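Local coordinates for epoxyqueuosine reductase (Streptococcus thermophilus, PDB 5D6S), which belongs to the epoxyqueuosine reductase (QueG) family and holds a cobalamin beside two iron/sulfur clusters, at residues L61-G64 / V65-R69; C225-G228 / D229-N233; L238-Q241 / T242-G246; M248-E251 / F252-K255; I268-P271 / Y272-G275. One frame throughout, in Å; residues are numbered along the deposited sequence.

Interaction 1: L61-G64 / V65-R69; sequences LRLG and VEEGR
Val65 N bonds back to Leu61 O at 3.3 Å, and Glu67 N bonds to Leu63 O at 2.8 Å, both in the last turn of helix 55-67. Beyond these i to i+4 bonds the chain turns at Gly68, which has positive phi. Arg69 N then reaches back to Gly64 O, 3.0 Å away, with an N-H...O angle of 164°. Inside that bond, Gly68 N makes a weak one to Val65 O at 3.3 Å.

Leu63 and Glu67 are neighbours one helical turn apart, and their side chains cross at a slant. The branch carbon Leu63 CG lies 3.7 Å from the carboxylate carbon Glu67 CD. Leu63 CG is anti to the backbone N (chi1 -169°), which brings the branch against the Glu67 carboxylate.

Arg69 folds back over the helix end. One face of its guanidinium covers the CA of Gly64, and Arg69 NH1 is 3.5 Å from Gly64 CA. The same NH1 forms a salt bridge with Glu67 OE1, on the anti side of the carboxylate. NE goes elsewhere, to Met232 O in another loop. The guanidinium is thus held from two directions, which should limit its rotation.

Arg62 makes salt bridges with Glu58 and Glu79, so it ties helix 55-67 to helix 78-82. Val65 CG2 rests 3.8 Å from Leu61 O. The side chain of Leu61 touches the cobalamin.

The i to i+5 bond onto Gly64 O, the weak inner bond onto Val65 O and the positive phi of Gly68 together make this a Schellman motif, a common C-terminal ending of an alpha-helix.

Interaction 2: C225-G228 / D229-N233; sequences CLIG and DGTMN. With SF4 (iron/sulfur cluster), chain G.
Leu226 and Met232 face each other across a hairpin-like loop as a single antiparallel beta bridge, with the two arms running 166° apart. They form a non-hydrogen-bonded pair. The bonds lie between the residues that flank them.

Two backbone hydrogen bonds hold the arms together. Asn233 N donates to Cys225 O at 3.0 Å. Ile227 N donates to Thr231 O at 2.8 Å, with an N-H...O angle of 167°. Beyond the second bond the chain turns through Gly228, Asp229 and Gly230.

A water sits inside this turn. It donates to Thr231 O and accepts from Gly228 N at 2.9 Å; a further bond from Gly230 N is weak. Thr231 O thus receives both the Ile227 N-H and the water.

Apolar contacts line both sides of the loop. Ile227 CD1 lies 3.6 Å from the methyl Thr231 CG2, and Arg69 packs on both residues. Leu226 CD2 meets Met232 CE at 4.0 Å, where the two side chains cross. Met232 runs out extended and then bends about its CG-SD bond (chi3 -89°), which turns the methyl towards the cluster.

The remaining contacts are with cofactors. Cys225, Leu226 and Met232 belong to the pocket of one iron/sulfur cluster. Met232 also borders the cobalamin, and Thr231 OG1 makes a weak hydrogen bond to it. The loop therefore borders both the cluster and the cobalamin. The sulfide S2 is the nearest cluster atom to all three pocket residues: Cys225 SG is 3.1 Å from it, Met232 CE 3.6 Å and Leu226 CG 3.8 Å.

Interaction 3: L238-Q241 / T242-G246; sequences LSFQ and TQDKG
Phe240 and Asp244, one turn apart at the end of the short helix 238-243, make a CH-pi contact. Asp244 CB sits over one face of the Phe240 ring, 4.1 Å from the centroid, offset towards the rim. The carboxylate is still above the ring plane but lies past the rim, beside Phe240 CZ. Its plane is 27° from that of the ring, and Asp244 CG comes 3.5 Å from Phe240 CZ. Asp244 CG lies anti to its backbone N (chi1 -162°), which carries the carboxylate past the CZ end of the ring.

Backbone hydrogen bonds change as the helix ends. Thr242 N still makes an i to i+4 bond to Leu238 O at 3.0 Å. Gln243 N then bonds to Phe240 O at 2.7 Å, an i to i+3 step. The bonds from Asp244 N are weak.

A side-chain hydrogen bond reaches Ser239 O. Gln243 NE2 donates to it at 3.0 Å. The oxygen is in the Gln243 amide plane, while the nitrogen lies above the carbonyl plane. Thr242 OG1 is 2.8 Å from the same oxygen, Ser239 O. Ser239 OG bonds to the cobalamin, and the other end of the Gln243 amide, OE1, accepts from Trp315 NE1.

Phe240 packs on the loop residues Thr71 and Arg235. Thr242 O accepts from Asn324 of helix 318-331, while Leu238 and Gln241 lean on Phe252 of helix 250-255.

Interaction 4: M248-E251 / F252-K255; sequences MDME and FRKK
The N-terminal end of helix 250-255 is built from Met248 and Asp249 folding against Phe252 and Arg253. The shared group is the carbonyl oxygen Met248 O. Arg253 grips it side-on with two nitrogens: Arg253 NE is 2.8 Å from Met248 O and Arg253 NH2 is 3.1 Å from it. The oxygen lies in the guanidinium plane, and the two donors reach it from opposite faces of its own carbonyl plane. Arg253 is extended from CG to NE, long enough to lie back along the first turn. Met250 CA covers one face of its guanidinium, and Met250 CE is 3.5 Å from Arg253 NH1. Beyond the helix Arg253 meets Glu389 in a salt bridge and Trp359 in a cation-pi contact.

Asp249 is the N-cap. Its OD2 accepts from Glu251 N at 3.0 Å, from above the carboxylate plane, while its carbonyl oxygen Asp249 O takes Phe252 N at 3.1 Å. Met248 SD packs 3.9 Å from Phe252 CB, and Met248 CG lies at the edge of the ring.

Further along, Lys255 NZ makes a salt bridge at 3.1 Å with Glu251 OE2, which accepts on its anti lone pair. Glu251 also pairs with Arg236, and Lys255 NZ donates to Pro222 O.

Interaction 5: I268-P271 / Y272-G275; sequences ISCP and YNRG. With SF4 (iron/sulfur cluster), chain F.
Cys270 O accepts the N-H of Asn273, its N 2.9 Å away, with an N-H...O angle of 155°. The donor stands above the carbonyl plane. This i to i+3 bond closes a type I beta turn through Pro271 and Tyr272, a turn that starts at Cys270, one of the cysteines of the cluster site.

Cys270 SG binds the iron FE3 of the cluster at 2.2 Å. The thiolate is anti to the backbone N (chi1 -171°), which sends it out of the turn to the metal. Pro271 packs next to it, its CD 3.7 Å from the sulfide S4.

Tyr272 presents its ring edge to both kinds of sulfur. Cys270 SG lies 5.4 Å from the ring centroid and 81° off the normal, a sulfur-aromatic contact at the edge. The sulfide S1 also sits in the ring plane, 3.8 Å from Tyr272 CD1. The far end of the ring is held by a hydrogen bond from OH to Gly210 O. Asn273 ND2 passes 3.7 Å from Cys270 CB and is bonded to Ser188 OG and Gln267 O.

Aromatic edges carry slight positive charge, so the Tyr272 C-H groups may ease the negative charge on the thiolate and sulfide.

How the interactions relate
Interactions 2, 3 and 5 line cofactor pockets, and interaction 1 reaches the cobalamin through Leu61. Interactions 1 and 2 touch directly: besides the bond of Arg69 to the loop, Arg69 CA packs 3.6 Å from Asn233 ND2, so the end of helix 55-67 is joined to the loop beside the cluster. Interactions 3 and 4 also meet, their centres about 10 Å apart. Here Leu238 CD2 packs 3.8 Å from Phe252 CD1. Residues 225-233 and Leu238 approach one iron/sulfur cluster, whereas 268-275 serve the other. Interactions 2 and 5 are about 19 Å apart between centres and do not touch. Interaction 4 stands further back, with the Phe252 side chain about 8 Å from a cluster.

Interaction 1: L61-G64 / V65-R69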
loop_
_atom_site.group_PDB
_atom_site.type_symbol
_atom_site.label_atom_id
_atom_site.label_comp_id
_atom_site.label_asym_id
_atom_site.label_seq_id
_atom_site.Cartn_x
_atom_site.Cartn_y
_atom_site.Cartn_z
ATOM N N LEU A 61 2.598 -17.366 -10.544
ATOM C CA LEU A 61 3.522 -16.240 -10.609
ATOM C C LEU A 61 3.863 -15.933 -12.049
ATOM O O LEU A 61 3.759 -14.778 -12.495
ATOM C CB LEU A 61 4.814 -16.523 -9.840
ATOM C CG LEU A 61 4.747 -16.596 -8.313
ATOM C CD1 LEU A 61 6.143 -16.591 -7.704
ATOM C CD2 LEU A 61 3.964 -15.434 -7.722
ATOM N N ARG A 62 4.234 -16.980 -12.775
ATOM C CA ARG A 62 4.568 -16.878 -14.204
ATOM C C ARG A 62 3.396 -16.473 -15.058
ATOM O O ARG A 62 3.571 -15.789 -16.071
ATOM C CB ARG A 62 5.067 -18.208 -14.736
ATOM C CG ARG A 62 6.449 -18.583 -14.243
ATOM C CD ARG A 62 7.144 -19.525 -15.217
ATOM N NE ARG A 62 8.294 -20.158 -14.579
ATOM C CZ ARG A 62 9.459 -19.561 -14.360
ATOM N NH1 ARG A 62 10.435 -20.230 -13.756
ATOM N NH2 ARG A 62 9.664 -18.299 -14.739
ATOM N N LEU A 63 2.206 -16.909 -14.667
ATOM C CA LEU A 63 1.012 -16.562 -15.418
ATOM C C LEU A 63 0.639 -15.080 -15.223
ATOM O O LEU A 63 0.132 -14.434 -16.148
ATOM C CB LEU A 63 -0.156 -17.467 -15.019
ATOM C CG LEU A 63 -1.388 -17.366 -15.934
ATOM C CD1 LEU A 63 -1.095 -17.849 -17.346
ATOM C CD2 LEU A 63 -2.575 -18.107 -15.326
ATOM N N GLY A 64 0.870 -14.557 -14.014
ATOM C CA GLY A 64 0.669 -13.125 -13.719
ATOM C C GLY A 64 1.500 -12.246 -14.644
ATOM O O GLY A 64 0.981 -11.360 -15.329
ATOM N N VAL A 65 2.791 -12.537 -14.703
ATOM C CA VAL A 65 3.678 -11.835 -15.618
ATOM C C VAL A 65 3.282 -11.969 -17.086
ATOM O O VAL A 65 3.254 -10.981 -17.808
ATOM C CB VAL A 65 5.130 -12.298 -15.467
ATOM C CG1 VAL A 65 6.001 -11.754 -16.598
ATOM C CG2 VAL A 65 5.663 -11.853 -14.111
ATOM N N GLU A 66 2.947 -13.166 -17.520
ATOM C CA GLU A 66 2.627 -13.366 -18.926
ATOM C C GLU A 66 1.292 -12.696 -19.304
ATOM O O GLU A 66 1.169 -12.107 -20.377
ATOM C CB GLU A 66 2.628 -14.862 -19.260
ATOM C CG GLU A 66 3.302 -15.211 -20.585
ATOM C CD GLU A 66 2.362 -15.124 -21.776
ATOM O OE1 GLU A 66 1.137 -15.349 -21.607
ATOM O OE2 GLU A 66 2.848 -14.847 -22.896
ATOM N N GLU A 67 0.315 -12.746 -18.405
ATOM C CA GLU A 67 -0.984 -12.093 -18.628
ATOM C C GLU A 67 -1.014 -10.578 -18.345
ATOM O O GLU A 67 -2.039 -9.939 -18.541
ATOM C CB GLU A 67 -2.057 -12.767 -17.773
ATOM C CG GLU A 67 -2.280 -14.230 -18.137
ATOM C CD GLU A 67 -3.525 -14.826 -17.498
ATOM O OE1 GLU A 67 -3.875 -14.458 -16.353
ATOM O OE2 GLU A 67 -4.178 -15.647 -18.171
ATOM N N GLY A 68 0.094 -10.023 -17.866
ATOM C CA GLY A 68 0.236 -8.586 -17.654
ATOM C C GLY A 68 -0.499 -8.044 -16.450
ATOM O O GLY A 68 -0.895 -6.894 -16.438
ATOM N N ARG A 69 -0.668 -8.879 -15.434
ATOM C CA ARG A 69 -1.428 -8.527 -14.244
ATOM C C ARG A 69 -0.499 -8.097 -13.086
ATOM O O ARG A 69 -0.945 -7.802 -11.968
ATOM C CB ARG A 69 -2.320 -9.708 -13.807
ATOM C CG ARG A 69 -3.342 -10.162 -14.851
ATOM C CD ARG A 69 -4.181 -11.374 -14.416
ATOM N NE ARG A 69 -3.663 -12.000 -13.197
ATOM C CZ ARG A 69 -2.991 -13.147 -13.112
ATOM N NH1 ARG A 69 -2.730 -13.895 -14.172
ATOM N NH2 ARG A 69 -2.569 -13.546 -11.934
#

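Interaction 2: C225-G228 / D229-N233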
loop_
_atom_site.group_PDB
_atom_site.type_symbol
_atom_site.label_atom_id
_atom_site.label_comp_id
_atom_site.label_asym_id
_atom_site.label_seq_id
_atom_site.Cartn_x
_atom_site.Cartn_y
_atom_site.Cartn_z
ATOM N N CYS A 225 -10.816 -5.909 -9.493
ATOM C CA CYS A 225 -9.495 -6.450 -9.888
ATOM C C CYS A 225 -9.279 -7.898 -9.355
ATOM O O CYS A 225 -8.629 -8.721 -10.020
ATOM C CB CYS A 225 -8.329 -5.537 -9.460
ATOM S SG CYS A 225 -8.085 -5.349 -7.663
ATOM N N LEU A 226 -9.834 -8.181 -8.176
ATOM C CA LEU A 226 -9.682 -9.488 -7.517
ATOM C C LEU A 226 -10.336 -10.589 -8.346
ATOM O O LEU A 226 -11.470 -10.434 -8.787
ATOM C CB LEU A 226 -10.319 -9.449 -6.136
ATOM C CG LEU A 226 -9.606 -8.524 -5.163
ATOM C CD1 LEU A 226 -10.477 -8.151 -3.971
ATOM C CD2 LEU A 226 -8.300 -9.138 -4.674
ATOM N N ILE A 227 -9.618 -11.683 -8.580
ATOM C CA ILE A 227 -10.062 -12.693 -9.556
ATOM C C ILE A 227 -10.925 -13.787 -8.922
ATOM O O ILE A 227 -11.762 -14.378 -9.605
ATOM C CB ILE A 227 -8.884 -13.311 -10.322
ATOM C CG1 ILE A 227 -8.220 -12.215 -11.162
ATOM C CG2 ILE A 227 -9.341 -14.474 -11.188
ATOM C CD1 ILE A 227 -7.131 -12.685 -12.112
ATOM N N GLY A 228 -10.777 -13.977 -7.612
ATOM C CA GLY A 228 -11.594 -14.927 -6.850
ATOM C C GLY A 228 -10.800 -15.910 -6.000
ATOM O O GLY A 228 -11.234 -16.276 -4.904
ATOM N N ASP A 229 -9.624 -16.297 -6.495
ATOM C CA ASP A 229 -8.747 -17.276 -5.843
ATOM C C ASP A 229 -7.546 -16.694 -5.067
ATOM O O ASP A 229 -6.530 -17.376 -4.908
ATOM C CB ASP A 229 -8.217 -18.255 -6.893
ATOM C CG ASP A 229 -7.515 -17.564 -8.030
ATOM O OD1 ASP A 229 -7.586 -16.329 -8.122
ATOM O OD2 ASP A 229 -6.910 -18.256 -8.864
ATOM N N GLY A 230 -7.675 -15.463 -4.564
ATOM C CA GLY A 230 -6.557 -14.764 -3.886
ATOM C C GLY A 230 -5.573 -14.124 -4.851
ATOM O O GLY A 230 -4.455 -13.775 -4.496
ATOM N N THR A 231 -6.005 -14.002 -6.094
ATOM C CA THR A 231 -5.188 -13.551 -7.208
ATOM C C THR A 231 -5.871 -12.343 -7.834
ATOM O O THR A 231 -7.047 -12.078 -7.549
ATOM C CB THR A 231 -4.948 -14.737 -8.155
ATOM O OG1 THR A 231 -3.549 -15.041 -8.130
ATOM C CG2 THR A 231 -5.408 -14.518 -9.598
ATOM N N MET A 232 -5.141 -11.596 -8.660
ATOM C CA MET A 232 -5.501 -10.196 -8.939
ATOM C C MET A 232 -5.034 -9.691 -10.299
ATOM O O MET A 232 -3.982 -10.100 -10.766
ATOM C CB MET A 232 -4.853 -9.361 -7.831
ATOM C CG MET A 232 -4.878 -7.870 -8.020
ATOM S SD MET A 232 -3.869 -7.089 -6.746
ATOM C CE MET A 232 -5.058 -6.849 -5.426
ATOM N N ASN A 233 -5.808 -8.812 -10.936
ATOM C CA ASN A 233 -5.215 -7.909 -11.961
ATOM C C ASN A 233 -4.681 -6.616 -11.323
ATOM O O ASN A 233 -5.409 -5.651 -11.200
ATOM C CB ASN A 233 -6.196 -7.543 -13.057
ATOM C CG ASN A 233 -5.532 -6.754 -14.178
ATOM O OD1 ASN A 233 -6.118 -6.534 -15.233
ATOM N ND2 ASN A 233 -4.285 -6.403 -13.993
HETATM FE FE1 SF4 G . -7.203 -3.197 -4.612
HETATM FE FE2 SF4 G . -9.037 -1.839 -3.411
HETATM FE FE3 SF4 G . -8.527 -4.288 -2.668
HETATM FE FE4 SF4 G . -9.721 -3.855 -4.900
HETATM S S1 SF4 G . -10.408 -3.393 -2.988
HETATM S S2 SF4 G . -8.094 -5.111 -4.546
HETATM S S3 SF4 G . -8.759 -2.010 -5.454
HETATM S S4 SF4 G . -7.239 -2.622 -2.579
HETATM O O HOH W 1 -8.989 -12.786 -5.653
#

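Interaction 3: L238-Q241 / T242-G246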
loop_
_atom_site.group_PDB
_atom_site.type_symbol
_atom_site.label_atom_id
_atom_site.label_comp_id
_atom_site.label_asym_id
_atom_site.label_seq_id
_atom_site.Cartn_x
_atom_site.Cartn_y
_atom_site.Cartn_z
ATOM N N LEU A 238 -6.537 -0.065 -7.031
ATOM C CA LEU A 238 -6.394 1.339 -6.702
ATOM C C LEU A 238 -5.176 1.582 -5.844
ATOM O O LEU A 238 -4.636 2.691 -5.846
ATOM C CB LEU A 238 -7.628 1.843 -5.965
ATOM C CG LEU A 238 -8.947 1.847 -6.749
ATOM C CD1 LEU A 238 -10.015 2.463 -5.869
ATOM C CD2 LEU A 238 -8.841 2.596 -8.055
ATOM N N SER A 239 -4.742 0.581 -5.077
ATOM C CA SER A 239 -3.517 0.769 -4.280
ATOM C C SER A 239 -2.348 1.034 -5.211
ATOM O O SER A 239 -1.467 1.860 -4.938
ATOM C CB SER A 239 -3.213 -0.439 -3.413
ATOM O OG SER A 239 -2.100 -0.177 -2.556
ATOM N N PHE A 240 -2.366 0.336 -6.344
ATOM C CA PHE A 240 -1.352 0.499 -7.363
ATOM C C PHE A 240 -1.531 1.835 -8.023
ATOM O O PHE A 240 -0.571 2.569 -8.203
ATOM C CB PHE A 240 -1.426 -0.641 -8.394
ATOM C CG PHE A 240 -0.529 -0.446 -9.585
ATOM C CD1 PHE A 240 0.844 -0.321 -9.423
ATOM C CD2 PHE A 240 -1.056 -0.323 -10.848
ATOM C CE1 PHE A 240 1.668 -0.123 -10.521
ATOM C CE2 PHE A 240 -0.243 -0.083 -11.928
ATOM C CZ PHE A 240 1.112 0.001 -11.778
ATOM N N GLN A 241 -2.758 2.162 -8.383
ATOM C CA GLN A 241 -2.996 3.375 -9.147
ATOM C C GLN A 241 -2.515 4.601 -8.378
ATOM O O GLN A 241 -1.915 5.515 -8.958
ATOM C CB GLN A 241 -4.454 3.521 -9.510
ATOM C CG GLN A 241 -4.910 2.617 -10.640
ATOM C CD GLN A 241 -4.149 2.752 -11.943
ATOM O OE1 GLN A 241 -3.793 1.765 -12.533
ATOM N NE2 GLN A 241 -3.935 3.969 -12.414
ATOM N N THR A 242 -2.705 4.598 -7.080
ATOM C CA THR A 242 -2.236 5.707 -6.269
ATOM C C THR A 242 -0.706 5.780 -6.264
ATOM O O THR A 242 -0.147 6.832 -6.013
ATOM C CB THR A 242 -2.767 5.656 -4.821
ATOM O OG1 THR A 242 -2.463 4.389 -4.234
ATOM C CG2 THR A 242 -4.227 5.843 -4.830
ATOM N N GLN A 243 -0.039 4.679 -6.572
ATOM C CA GLN A 243 1.416 4.622 -6.554
ATOM C C GLN A 243 2.055 4.629 -7.925
ATOM O O GLN A 243 3.259 4.853 -8.028
ATOM C CB GLN A 243 1.864 3.347 -5.860
ATOM C CG GLN A 243 1.581 3.354 -4.386
ATOM C CD GLN A 243 2.028 2.069 -3.741
ATOM O OE1 GLN A 243 3.212 1.891 -3.463
ATOM N NE2 GLN A 243 1.081 1.175 -3.473
ATOM N N ASP A 244 1.272 4.367 -8.969
ATOM C CA ASP A 244 1.817 4.358 -10.316
ATOM C C ASP A 244 2.208 5.776 -10.739
ATOM O O ASP A 244 1.538 6.754 -10.412
ATOM C CB ASP A 244 0.809 3.788 -11.320
ATOM C CG ASP A 244 1.459 3.356 -12.621
ATOM O OD1 ASP A 244 2.664 3.044 -12.617
ATOM O OD2 ASP A 244 0.762 3.309 -13.662
ATOM N N LYS A 245 3.304 5.894 -11.462
ATOM C CA LYS A 245 3.719 7.182 -11.990
ATOM C C LYS A 245 2.957 7.500 -13.251
ATOM O O LYS A 245 2.239 6.684 -13.761
ATOM C CB LYS A 245 5.207 7.201 -12.261
ATOM C CG LYS A 245 6.001 7.213 -10.981
ATOM C CD LYS A 245 7.456 7.371 -11.304
ATOM C CE LYS A 245 8.256 7.664 -10.061
ATOM N NZ LYS A 245 9.684 7.455 -10.413
ATOM N N GLY A 246 3.080 8.726 -13.708
ATOM C CA GLY A 246 2.353 9.168 -14.870
ATOM C C GLY A 246 0.966 9.700 -14.564
ATOM O O GLY A 246 0.659 10.201 -13.477
#

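Interaction 4: M248-E251 / F252-K255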
loop_
_atom_site.group_PDB
_atom_site.type_symbol
_atom_site.label_atom_id
_atom_site.label_comp_id
_atom_site.label_asym_id
_atom_site.label_seq_id
_atom_site.Cartn_x
_atom_site.Cartn_y
_atom_site.Cartn_z
ATOM N N MET A 248 -2.882 9.055 -14.105
ATOM C CA MET A 248 -3.927 8.081 -13.725
ATOM C C MET A 248 -5.059 8.050 -14.732
ATOM O O MET A 248 -5.681 9.076 -14.964
ATOM C CB MET A 248 -4.535 8.429 -12.353
ATOM C CG MET A 248 -5.526 7.402 -11.781
ATOM S SD MET A 248 -6.134 7.697 -10.107
ATOM C CE MET A 248 -4.636 7.794 -9.130
ATOM N N ASP A 249 -5.379 6.875 -15.282
ATOM C CA ASP A 249 -6.490 6.759 -16.245
ATOM C C ASP A 249 -7.790 7.275 -15.646
ATOM O O ASP A 249 -8.020 7.138 -14.434
ATOM C CB ASP A 249 -6.699 5.311 -16.697
ATOM C CG ASP A 249 -7.823 5.172 -17.726
ATOM O OD1 ASP A 249 -7.567 5.471 -18.909
ATOM O OD2 ASP A 249 -8.967 4.768 -17.354
ATOM N N MET A 250 -8.635 7.824 -16.512
ATOM C CA MET A 250 -9.933 8.383 -16.136
ATOM C C MET A 250 -10.755 7.512 -15.204
ATOM O O MET A 250 -11.412 8.010 -14.289
ATOM C CB MET A 250 -10.764 8.663 -17.399
ATOM C CG MET A 250 -11.933 9.615 -17.161
ATOM S SD MET A 250 -11.392 11.278 -16.748
ATOM C CE MET A 250 -10.658 11.872 -18.256
ATOM N N GLU A 251 -10.759 6.215 -15.447
ATOM C CA GLU A 251 -11.622 5.343 -14.665
ATOM C C GLU A 251 -11.347 5.435 -13.166
ATOM O O GLU A 251 -12.280 5.412 -12.351
ATOM C CB GLU A 251 -11.462 3.898 -15.108
ATOM C CG GLU A 251 -12.370 2.915 -14.374
ATOM C CD GLU A 251 -12.123 1.466 -14.755
ATOM O OE1 GLU A 251 -11.540 1.207 -15.845
ATOM O OE2 GLU A 251 -12.518 0.581 -13.956
ATOM N N PHE A 252 -10.072 5.474 -12.802
ATOM C CA PHE A 252 -9.700 5.326 -11.389
ATOM C C PHE A 252 -9.764 6.612 -10.593
ATOM O O PHE A 252 -9.791 6.563 -9.380
ATOM C CB PHE A 252 -8.311 4.714 -11.251
ATOM C CG PHE A 252 -8.121 3.508 -12.083
ATOM C CD1 PHE A 252 -8.877 2.386 -11.856
ATOM C CD2 PHE A 252 -7.196 3.491 -13.100
ATOM C CE1 PHE A 252 -8.717 1.250 -12.626
ATOM C CE2 PHE A 252 -7.023 2.363 -13.880
ATOM C CZ PHE A 252 -7.794 1.237 -13.640
ATOM N N ARG A 253 -9.798 7.752 -11.277
ATOM C CA ARG A 253 -9.800 9.050 -10.626
ATOM C C ARG A 253 -11.004 9.189 -9.692
ATOM O O ARG A 253 -10.850 9.447 -8.477
ATOM C CB ARG A 253 -9.815 10.159 -11.663
ATOM C CG ARG A 253 -8.584 10.160 -12.573
ATOM C CD ARG A 253 -8.602 11.275 -13.604
ATOM N NE ARG A 253 -7.597 11.088 -14.640
ATOM C CZ ARG A 253 -7.469 11.866 -15.707
ATOM N NH1 ARG A 253 -8.244 12.907 -15.898
ATOM N NH2 ARG A 253 -6.545 11.612 -16.585
ATOM N N LYS A 254 -12.194 9.005 -10.256
ATOM C CA LYS A 254 -13.428 9.108 -9.482
ATOM C C LYS A 254 -13.410 8.109 -8.305
ATOM O O LYS A 254 -13.850 8.407 -7.197
ATOM C CB LYS A 254 -14.602 8.844 -10.400
ATOM C CG LYS A 254 -15.908 9.424 -9.926
ATOM C CD LYS A 254 -17.024 9.043 -10.894
ATOM C CE LYS A 254 -18.405 9.287 -10.295
ATOM N NZ LYS A 254 -19.490 8.838 -11.214
ATOM N N LYS A 255 -12.817 6.947 -8.539
ATOM C CA LYS A 255 -12.894 5.859 -7.589
ATOM C C LYS A 255 -11.976 5.918 -6.388
ATOM O O LYS A 255 -12.239 5.234 -5.394
ATOM C CB LYS A 255 -12.681 4.529 -8.311
ATOM C CG LYS A 255 -13.664 4.326 -9.454
ATOM C CD LYS A 255 -13.591 2.918 -10.005
ATOM C CE LYS A 255 -14.656 2.695 -11.047
ATOM N NZ LYS A 255 -14.508 1.364 -11.692
#

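Interaction 5: I268-P271 / Y272-G275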
loop_
_atom_site.group_PDB
_atom_site.type_symbol
_atom_site.label_atom_id
_atom_site.label_comp_id
_atom_site.label_asym_id
_atom_site.label_seq_id
_atom_site.Cartn_x
_atom_site.Cartn_y
_atom_site.Cartn_z
ATOM N N ILE A 268 -11.736 -3.596 4.839
ATOM C CA ILE A 268 -12.869 -3.038 5.554
ATOM C C ILE A 268 -14.117 -3.931 5.373
ATOM O O ILE A 268 -14.900 -4.111 6.306
ATOM C CB ILE A 268 -13.154 -1.595 5.068
ATOM C CG1 ILE A 268 -12.093 -0.643 5.620
ATOM C CG2 ILE A 268 -14.553 -1.134 5.485
ATOM C CD1 ILE A 268 -12.085 0.732 4.982
ATOM N N SER A 269 -14.289 -4.486 4.169
ATOM C CA SER A 269 -15.422 -5.353 3.879
ATOM C C SER A 269 -15.248 -6.791 4.424
ATOM O O SER A 269 -16.141 -7.618 4.229
ATOM C CB SER A 269 -15.678 -5.412 2.365
ATOM O OG SER A 269 -14.790 -6.316 1.695
ATOM N N CYS A 270 -14.120 -7.097 5.077
ATOM C CA CYS A 270 -13.829 -8.458 5.521
ATOM C C CYS A 270 -14.349 -8.728 6.928
ATOM O O CYS A 270 -14.024 -7.990 7.862
ATOM C CB CYS A 270 -12.333 -8.768 5.474
ATOM S SG CYS A 270 -11.920 -10.525 5.759
ATOM N N PRO A 271 -15.141 -9.815 7.086
ATOM C CA PRO A 271 -15.709 -10.223 8.369
ATOM C C PRO A 271 -14.662 -10.307 9.457
ATOM O O PRO A 271 -14.902 -9.850 10.569
ATOM C CB PRO A 271 -16.247 -11.619 8.085
ATOM C CG PRO A 271 -16.566 -11.614 6.631
ATOM C CD PRO A 271 -15.532 -10.739 5.999
ATOM N N TYR A 272 -13.492 -10.857 9.138
ATOM C CA TYR A 272 -12.434 -11.012 10.137
ATOM C C TYR A 272 -11.912 -9.707 10.690
ATOM O O TYR A 272 -11.174 -9.713 11.681
ATOM C CB TYR A 272 -11.258 -11.800 9.581
ATOM C CG TYR A 272 -11.515 -13.263 9.390
ATOM C CD1 TYR A 272 -12.112 -13.741 8.222
ATOM C CD2 TYR A 272 -11.164 -14.184 10.384
ATOM C CE1 TYR A 272 -12.333 -15.107 8.043
ATOM C CE2 TYR A 272 -11.390 -15.547 10.225
ATOM C CZ TYR A 272 -11.961 -16.004 9.055
ATOM O OH TYR A 272 -12.162 -17.351 8.909
ATOM N N ASN A 273 -12.253 -8.588 10.050
ATOM C CA ASN A 273 -11.841 -7.264 10.552
ATOM C C ASN A 273 -12.963 -6.569 11.317
ATOM O O ASN A 273 -12.741 -5.538 11.951
ATOM C CB ASN A 273 -11.313 -6.383 9.412
ATOM C CG ASN A 273 -9.941 -6.844 8.891
ATOM O OD1 ASN A 273 -9.024 -7.067 9.671
ATOM N ND2 ASN A 273 -9.811 -6.987 7.565
ATOM N N ARG A 274 -14.150 -7.178 11.268
ATOM C CA ARG A 274 -15.367 -6.715 11.954
ATOM C C ARG A 274 -15.100 -6.017 13.291
ATOM O O ARG A 274 -15.529 -4.876 13.485
ATOM C CB ARG A 274 -16.323 -7.906 12.153
ATOM C CG ARG A 274 -17.732 -7.576 12.609
ATOM C CD ARG A 274 -18.543 -6.862 11.544
ATOM N NE ARG A 274 -19.865 -6.601 12.127
ATOM C CZ ARG A 274 -20.524 -5.438 12.092
ATOM N NH1 ARG A 274 -20.056 -4.385 11.422
ATOM N NH2 ARG A 274 -21.699 -5.339 12.702
ATOM N N GLY A 275 -14.382 -6.669 14.201
ATOM C CA GLY A 275 -14.207 -6.098 15.527
ATOM C C GLY A 275 -12.831 -6.208 16.126
ATOM O O GLY A 275 -12.644 -6.882 17.139
HETATM FE FE1 SF4 F . -12.725 -11.811 1.337
HETATM FE FE2 SF4 F . -14.437 -12.715 3.062
HETATM FE FE3 SF4 F . -12.325 -11.591 3.883
HETATM FE FE4 SF4 F . -12.297 -13.916 2.705
HETATM S S1 SF4 F . -13.083 -13.423 4.579
HETATM S S2 SF4 F . -10.987 -12.281 2.430
HETATM S S3 SF4 F . -13.828 -13.601 1.235
HETATM S S4 SF4 F . -13.847 -10.730 2.742
#